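Stage II sporulation protein SA (Bacillus subtilis, PDB 3O6Q) acts as the toxin of a type II toxin-antitoxin system, killing the cell unless neutralised by SpoIISB. Local coordinates at residues E36-Y41 with D53-T58; L65-C70 with L136-L141. All coordinates share one frame; numbering follows the deposited sequence.

Contact 1: residues E36-Y41 with D53-T58; sequences EPIHVY and DKLLKT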
loop_
_atom_site.group_PDB
_atom_site.type_symbol
_atom_site.label_atom_id
_atom_site.label_comp_id
_atom_site.label_asym_id
_atom_site.label_seq_id
_atom_site.Cartn_x
_atom_site.Cartn_y
_atom_site.Cartn_z
ATOM N N GLU A 36 -9.826 0.027 -11.609
ATOM C CA GLU A 36 -9.242 -0.752 -12.707
ATOM C C GLU A 36 -9.338 -2.288 -12.539
ATOM O O GLU A 36 -8.814 -2.872 -11.588
ATOM C CB GLU A 36 -7.778 -0.367 -12.927
ATOM C CG GLU A 36 -7.598 0.917 -13.699
ATOM C CD GLU A 36 -7.652 0.737 -15.221
ATOM O OE1 GLU A 36 -6.829 -0.039 -15.769
ATOM O OE2 GLU A 36 -8.501 1.392 -15.859
ATOM N N PRO A 37 -9.974 -2.958 -13.504
ATOM C CA PRO A 37 -10.044 -4.411 -13.392
ATOM C C PRO A 37 -8.670 -5.025 -13.471
ATOM O O PRO A 37 -7.886 -4.639 -14.337
ATOM C CB PRO A 37 -10.868 -4.810 -14.620
ATOM C CG PRO A 37 -10.680 -3.707 -15.572
ATOM C CD PRO A 37 -10.585 -2.470 -14.749
ATOM N N ILE A 38 -8.382 -5.985 -12.595
ATOM C CA ILE A 38 -7.186 -6.795 -12.775
ATOM C C ILE A 38 -7.440 -7.861 -13.846
ATOM O O ILE A 38 -8.471 -8.560 -13.827
ATOM C CB ILE A 38 -6.753 -7.463 -11.504
ATOM C CG1 ILE A 38 -6.494 -6.422 -10.410
ATOM C CG2 ILE A 38 -5.468 -8.206 -11.767
ATOM C CD1 ILE A 38 -5.633 -6.967 -9.219
ATOM N N HIS A 39 -6.519 -7.944 -14.801
ATOM C CA HIS A 39 -6.528 -8.967 -15.849
ATOM C C HIS A 39 -5.625 -10.128 -15.413
ATOM O O HIS A 39 -4.406 -9.981 -15.330
ATOM C CB HIS A 39 -5.996 -8.364 -17.145
ATOM C CG HIS A 39 -6.817 -7.225 -17.675
ATOM N ND1 HIS A 39 -7.428 -7.263 -18.913
ATOM C CD2 HIS A 39 -7.121 -6.015 -17.146
ATOM C CE1 HIS A 39 -8.065 -6.123 -19.126
ATOM N NE2 HIS A 39 -7.903 -5.352 -18.064
ATOM N N VAL A 40 -6.215 -11.289 -15.133
ATOM C CA VAL A 40 -5.454 -12.444 -14.598
ATOM C C VAL A 40 -5.164 -13.528 -15.635
ATOM O O VAL A 40 -6.073 -14.153 -16.149
ATOM C CB VAL A 40 -6.167 -13.073 -13.409
ATOM C CG1 VAL A 40 -5.436 -14.293 -12.947
ATOM C CG2 VAL A 40 -6.282 -12.021 -12.288
ATOM N N TYR A 41 -3.874 -13.715 -15.929
ATOM C CA TYR A 41 -3.372 -14.719 -16.880
ATOM C C TYR A 41 -2.882 -15.915 -16.090
ATOM O O TYR A 41 -2.128 -15.760 -15.125
ATOM C CB TYR A 41 -2.192 -14.169 -17.695
ATOM C CG TYR A 41 -2.515 -13.025 -18.628
ATOM C CD1 TYR A 41 -2.316 -13.147 -19.986
ATOM C CD2 TYR A 41 -3.034 -11.837 -18.163
ATOM C CE1 TYR A 41 -2.615 -12.111 -20.856
ATOM C CE2 TYR A 41 -3.353 -10.796 -19.025
ATOM C CZ TYR A 41 -3.136 -10.944 -20.360
ATOM O OH TYR A 41 -3.423 -9.923 -21.213
ATOM N N ASP A 53 3.803 -9.076 -15.105
ATOM C CA ASP A 53 4.340 -7.963 -15.904
ATOM C C ASP A 53 3.270 -6.905 -16.304
ATOM O O ASP A 53 3.540 -5.722 -16.178
ATOM C CB ASP A 53 5.063 -8.469 -17.150
ATOM C CG ASP A 53 5.900 -7.388 -17.828
ATOM O OD1 ASP A 53 6.786 -6.814 -17.164
ATOM O OD2 ASP A 53 5.675 -7.096 -19.033
ATOM N N LYS A 54 2.074 -7.298 -16.732
ATOM C CA LYS A 54 1.071 -6.289 -17.188
ATOM C C LYS A 54 0.479 -5.495 -16.035
ATOM O O LYS A 54 0.120 -4.329 -16.190
ATOM C CB LYS A 54 -0.080 -6.909 -18.003
ATOM C CG LYS A 54 0.371 -7.507 -19.330
ATOM C CD LYS A 54 -0.727 -7.575 -20.376
ATOM C CE LYS A 54 -0.147 -7.941 -21.764
ATOM N NZ LYS A 54 -1.181 -8.010 -22.851
ATOM N N LEU A 55 0.396 -6.135 -14.878
ATOM C CA LEU A 55 -0.150 -5.517 -13.689
ATOM C C LEU A 55 0.821 -4.488 -13.158
ATOM O O LEU A 55 0.448 -3.356 -12.846
ATOM C CB LEU A 55 -0.398 -6.594 -12.638
ATOM C CG LEU A 55 -1.066 -6.121 -11.357
ATOM C CD1 LEU A 55 -2.368 -5.410 -11.670
ATOM C CD2 LEU A 55 -1.222 -7.330 -10.356
ATOM N N LEU A 56 2.077 -4.892 -13.041
ATOM C CA LEU A 56 3.120 -3.960 -12.618
ATOM C C LEU A 56 3.111 -2.766 -13.563
ATOM O O LEU A 56 3.086 -1.644 -13.115
ATOM C CB LEU A 56 4.500 -4.626 -12.569
ATOM C CG LEU A 56 4.692 -5.849 -11.638
ATOM C CD1 LEU A 56 6.103 -6.302 -11.704
ATOM C CD2 LEU A 56 4.355 -5.548 -10.239
ATOM N N LYS A 57 3.068 -3.011 -14.860
ATOM C CA LYS A 57 3.048 -1.930 -15.827
ATOM C C LYS A 57 1.842 -1.018 -15.727
ATOM O O LYS A 57 1.978 0.183 -15.884
ATOM C CB LYS A 57 3.177 -2.469 -17.237
ATOM C CG LYS A 57 4.631 -2.715 -17.597
ATOM C CD LYS A 57 4.824 -3.543 -18.829
ATOM C CE LYS A 57 6.308 -3.801 -19.012
ATOM N NZ LYS A 57 6.517 -4.783 -20.087
ATOM N N THR A 58 0.677 -1.557 -15.417
ATOM C CA THR A 58 -0.516 -0.740 -15.285
ATOM C C THR A 58 -0.321 0.345 -14.218
ATOM O O THR A 58 -0.666 1.517 -14.396
ATOM C CB THR A 58 -1.738 -1.644 -14.965
ATOM O OG1 THR A 58 -2.016 -2.475 -16.116
ATOM C CG2 THR A 58 -2.958 -0.818 -14.589
#
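Lys54 and Tyr41 supply the polar part of this contact. The lysine chain, nearly straight from CG outward, crosses the tyrosine side chain at about a right angle near its phenolic end: Lys54 CD lies 4.1 Å from Tyr41 CZ, oblique to the ring, while Lys54 NZ donates a weak, 3.4 Å hydrogen bond to Tyr41 OH. Methylene packing thus accompanies a loose polar link, and NZ is shared with a long, weak ion pair to Glu50 one turn earlier. At the other end, where the chain has just left helix 7-35, the bent chain of Glu36 brings OE1 within 4.1 Å of Thr58 CG2, a van der Waals approach.

The apolar part is a single branch-to-branch touch, Ile38 CG2 to Leu55 CD1 at 4.2 Å. With CG turned away from the backbone N of Leu55 (chi1 -176°), the leucine extends CD1 toward the strand.

Within the helical segment, Thr58 folds back on its own turn. Its OG1 binds Lys54 O at 2.8 Å and its amide N binds the same oxygen at 2.9 Å, from opposite faces of the carbonyl plane, so one acceptor holds both groups. On a different side of the helix Lys57 NZ forms a 2.7 Å salt bridge with Asp53 OD2, which it meets on the syn side. Asp53 OD2 also pairs with a basic side chain of another protein's chain, probably the antitoxin.

Strand 38-42 thus lies against helix 45-61, with helix 132-148 packing on both: Ile144 meets Ile38, and Tyr145 both touches Leu55 and hydrogen-bonds through OH to Tyr41 O. The strand itself pairs antiparallel with a strand of the other protein, extending across the interface as a sheet.

Contact 2: residues L65-C70 with L136-L141; sequences LTASLC and LLFTSL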
loop_
_atom_site.group_PDB
_atom_site.type_symbol
_atom_site.label_atom_id
_atom_site.label_comp_id
_atom_site.label_asym_id
_atom_site.label_seq_id
_atom_site.Cartn_x
_atom_site.Cartn_y
_atom_site.Cartn_z
ATOM N N LEU A 65 7.538 6.106 -12.997
ATOM C CA LEU A 65 8.561 5.131 -12.832
ATOM C C LEU A 65 8.242 3.983 -13.807
ATOM O O LEU A 65 7.111 3.861 -14.266
ATOM C CB LEU A 65 8.636 4.663 -11.355
ATOM C CG LEU A 65 7.542 3.809 -10.682
ATOM C CD1 LEU A 65 7.920 2.348 -10.690
ATOM C CD2 LEU A 65 7.312 4.275 -9.224
ATOM N N THR A 66 9.236 3.146 -14.109
ATOM C CA THR A 66 9.087 2.015 -15.016
ATOM C C THR A 66 9.261 0.719 -14.233
ATOM O O THR A 66 10.195 0.584 -13.482
ATOM C CB THR A 66 10.161 2.059 -16.123
ATOM O OG1 THR A 66 10.173 3.350 -16.729
ATOM C CG2 THR A 66 9.892 1.043 -17.218
ATOM N N ALA A 67 8.356 -0.236 -14.442
ATOM C CA ALA A 67 8.460 -1.574 -13.863
ATOM C C ALA A 67 8.468 -2.614 -14.990
ATOM O O ALA A 67 7.813 -2.434 -16.027
ATOM C CB ALA A 67 7.340 -1.827 -12.907
ATOM N N SER A 68 9.230 -3.686 -14.779
ATOM C CA SER A 68 9.359 -4.786 -15.733
ATOM C C SER A 68 9.609 -6.066 -14.961
ATOM O O SER A 68 10.069 -6.030 -13.827
ATOM C CB SER A 68 10.531 -4.579 -16.666
ATOM O OG SER A 68 10.487 -3.329 -17.299
ATOM N N LEU A 69 9.301 -7.182 -15.607
ATOM C CA LEU A 69 9.563 -8.506 -15.107
ATOM C C LEU A 69 10.585 -9.109 -16.045
ATOM O O LEU A 69 10.315 -9.279 -17.228
ATOM C CB LEU A 69 8.286 -9.339 -15.109
ATOM C CG LEU A 69 8.440 -10.682 -14.359
ATOM C CD1 LEU A 69 8.981 -10.467 -12.964
ATOM C CD2 LEU A 69 7.147 -11.445 -14.243
ATOM N N CYS A 70 11.776 -9.394 -15.529
ATOM C CA CYS A 70 12.880 -9.795 -16.368
ATOM C C CYS A 70 13.260 -11.232 -16.054
ATOM O O CYS A 70 13.328 -11.620 -14.891
ATOM C CB CYS A 70 14.072 -8.852 -16.149
ATOM S SG CYS A 70 13.790 -7.153 -16.638
ATOM N N LEU A 136 7.682 -2.270 -1.634
ATOM C CA LEU A 136 6.500 -2.692 -0.874
ATOM C C LEU A 136 5.257 -2.661 -1.739
ATOM O O LEU A 136 4.501 -3.604 -1.743
ATOM C CB LEU A 136 6.352 -1.843 0.383
ATOM C CG LEU A 136 7.456 -2.143 1.437
ATOM C CD1 LEU A 136 7.442 -1.211 2.686
ATOM C CD2 LEU A 136 7.382 -3.644 1.858
ATOM N N LEU A 137 5.066 -1.590 -2.502
ATOM C CA LEU A 137 3.881 -1.473 -3.335
ATOM C C LEU A 137 3.932 -2.506 -4.434
ATOM O O LEU A 137 2.948 -3.192 -4.711
ATOM C CB LEU A 137 3.771 -0.085 -3.953
ATOM C CG LEU A 137 3.340 1.020 -2.995
ATOM C CD1 LEU A 137 3.533 2.359 -3.676
ATOM C CD2 LEU A 137 1.891 0.786 -2.522
ATOM N N PHE A 138 5.062 -2.616 -5.103
ATOM C CA PHE A 138 5.073 -3.501 -6.234
ATOM C C PHE A 138 5.056 -4.958 -5.848
ATOM O O PHE A 138 4.464 -5.749 -6.562
ATOM C CB PHE A 138 6.168 -3.114 -7.220
ATOM C CG PHE A 138 5.771 -1.902 -8.053
ATOM C CD1 PHE A 138 5.086 -2.071 -9.242
ATOM C CD2 PHE A 138 5.949 -0.635 -7.581
ATOM C CE1 PHE A 138 4.648 -0.978 -9.965
ATOM C CE2 PHE A 138 5.502 0.461 -8.302
ATOM C CZ PHE A 138 4.851 0.295 -9.480
ATOM N N THR A 139 5.630 -5.327 -4.682
ATOM C CA THR A 139 5.492 -6.702 -4.227
ATOM C C THR A 139 4.084 -6.986 -3.703
ATOM O O THR A 139 3.568 -8.055 -3.912
ATOM C CB THR A 139 6.583 -7.137 -3.241
ATOM O OG1 THR A 139 6.527 -6.369 -2.009
ATOM C CG2 THR A 139 7.900 -7.005 -3.916
ATOM N N SER A 140 3.469 -6.033 -3.031
ATOM C CA SER A 140 2.047 -6.130 -2.688
ATOM C C SER A 140 1.191 -6.533 -3.850
ATOM O O SER A 140 0.298 -7.358 -3.715
ATOM C CB SER A 140 1.532 -4.782 -2.195
ATOM O OG SER A 140 2.129 -4.512 -0.925
ATOM N N LEU A 141 1.469 -5.970 -5.007
ATOM C CA LEU A 141 0.658 -6.258 -6.185
ATOM C C LEU A 141 0.820 -7.700 -6.676
ATOM O O LEU A 141 -0.127 -8.344 -7.107
ATOM C CB LEU A 141 1.039 -5.297 -7.325
ATOM C CG LEU A 141 0.503 -3.884 -7.376
ATOM C CD1 LEU A 141 1.323 -3.165 -8.457
ATOM C CD2 LEU A 141 -1.006 -3.905 -7.723
#
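Leu65, just ahead of strand 66-71, meets Phe138 through one methyl. CD1 lies 3.9 Å from both CZ and CE2 of the Phe138 ring, approaching it obliquely at the far end, while the leucine and phenylalanine side chains run antiparallel, side by side. Leu65 reaches this place with CG between its backbone N and carbonyl carbon (chi1 70°), and it also packs on Val130 and on Arg25 of helix 7-35.

Thr66 turns its side chain away from the helix; its backbone hydrogen-bonds to Thr125 of the adjoining strand. Ala67, two residues beyond Leu65, faces the helix again, and its CB comes within 4.1 Å of Phe138 CE1, likewise oblique to the ring. Both methyls stand on the same side of the ring plane, Ala67 CB near CE1 and Leu65 CD1 near CZ and CE2. Phe138 spans the gap between the backbones, whose nearest CA atoms, those of Ala67 and Phe138, are 8.6 Å apart. Leu56 of helix 45-61 and Met63 also touch this buried side chain.

Ser68 and Cys70 continue the backbone pairing, with Lys123 and Val121 respectively, and Cys70 SG is joined by a disulfide to a chain of another protein. Between them, Leu69 inserts its side chain against Ala49 of helix 45-61.

In the helical segment, Ser140 turns its hydroxyl back to the helix, OG donating a 2.7 Å bond to Leu136 O; Ser140 N reaches that oxygen from the opposite face of its plane. Such a phenylalanine, sent from a C-terminal helix onto an alanine of the antiparallel sheet and a leucine just ahead of it, is helix-on-sheet core packing of an alpha+beta domain, here near the centre of a domain consistent with a GAF-like fold.

Overall arrangement
Contact 1 precedes contact 2 along the chain, helix 45-61 leading into strand 66-71; their centres lie about 11 Å apart. They touch: Asp53 OD1 probably accepts a hydrogen bond from Leu69 N (3.0 Å), and Leu55 CD2 packs on Leu141 O (3.6 Å). Helix 45-61, one side of contact 1, also packs against both partners of contact 2; helix 132-148, one side of contact 2, also touches both partners of contact 1. Contact 2, centred about 3 Å from the centre of the chain, joins helix 132-148 to strand 66-71, outermost in the sheet within this chain; contact 1 is centred about 14 Å from the chain centre. Both also meet another protein, probably SpoIISB, and the second toxin subunit.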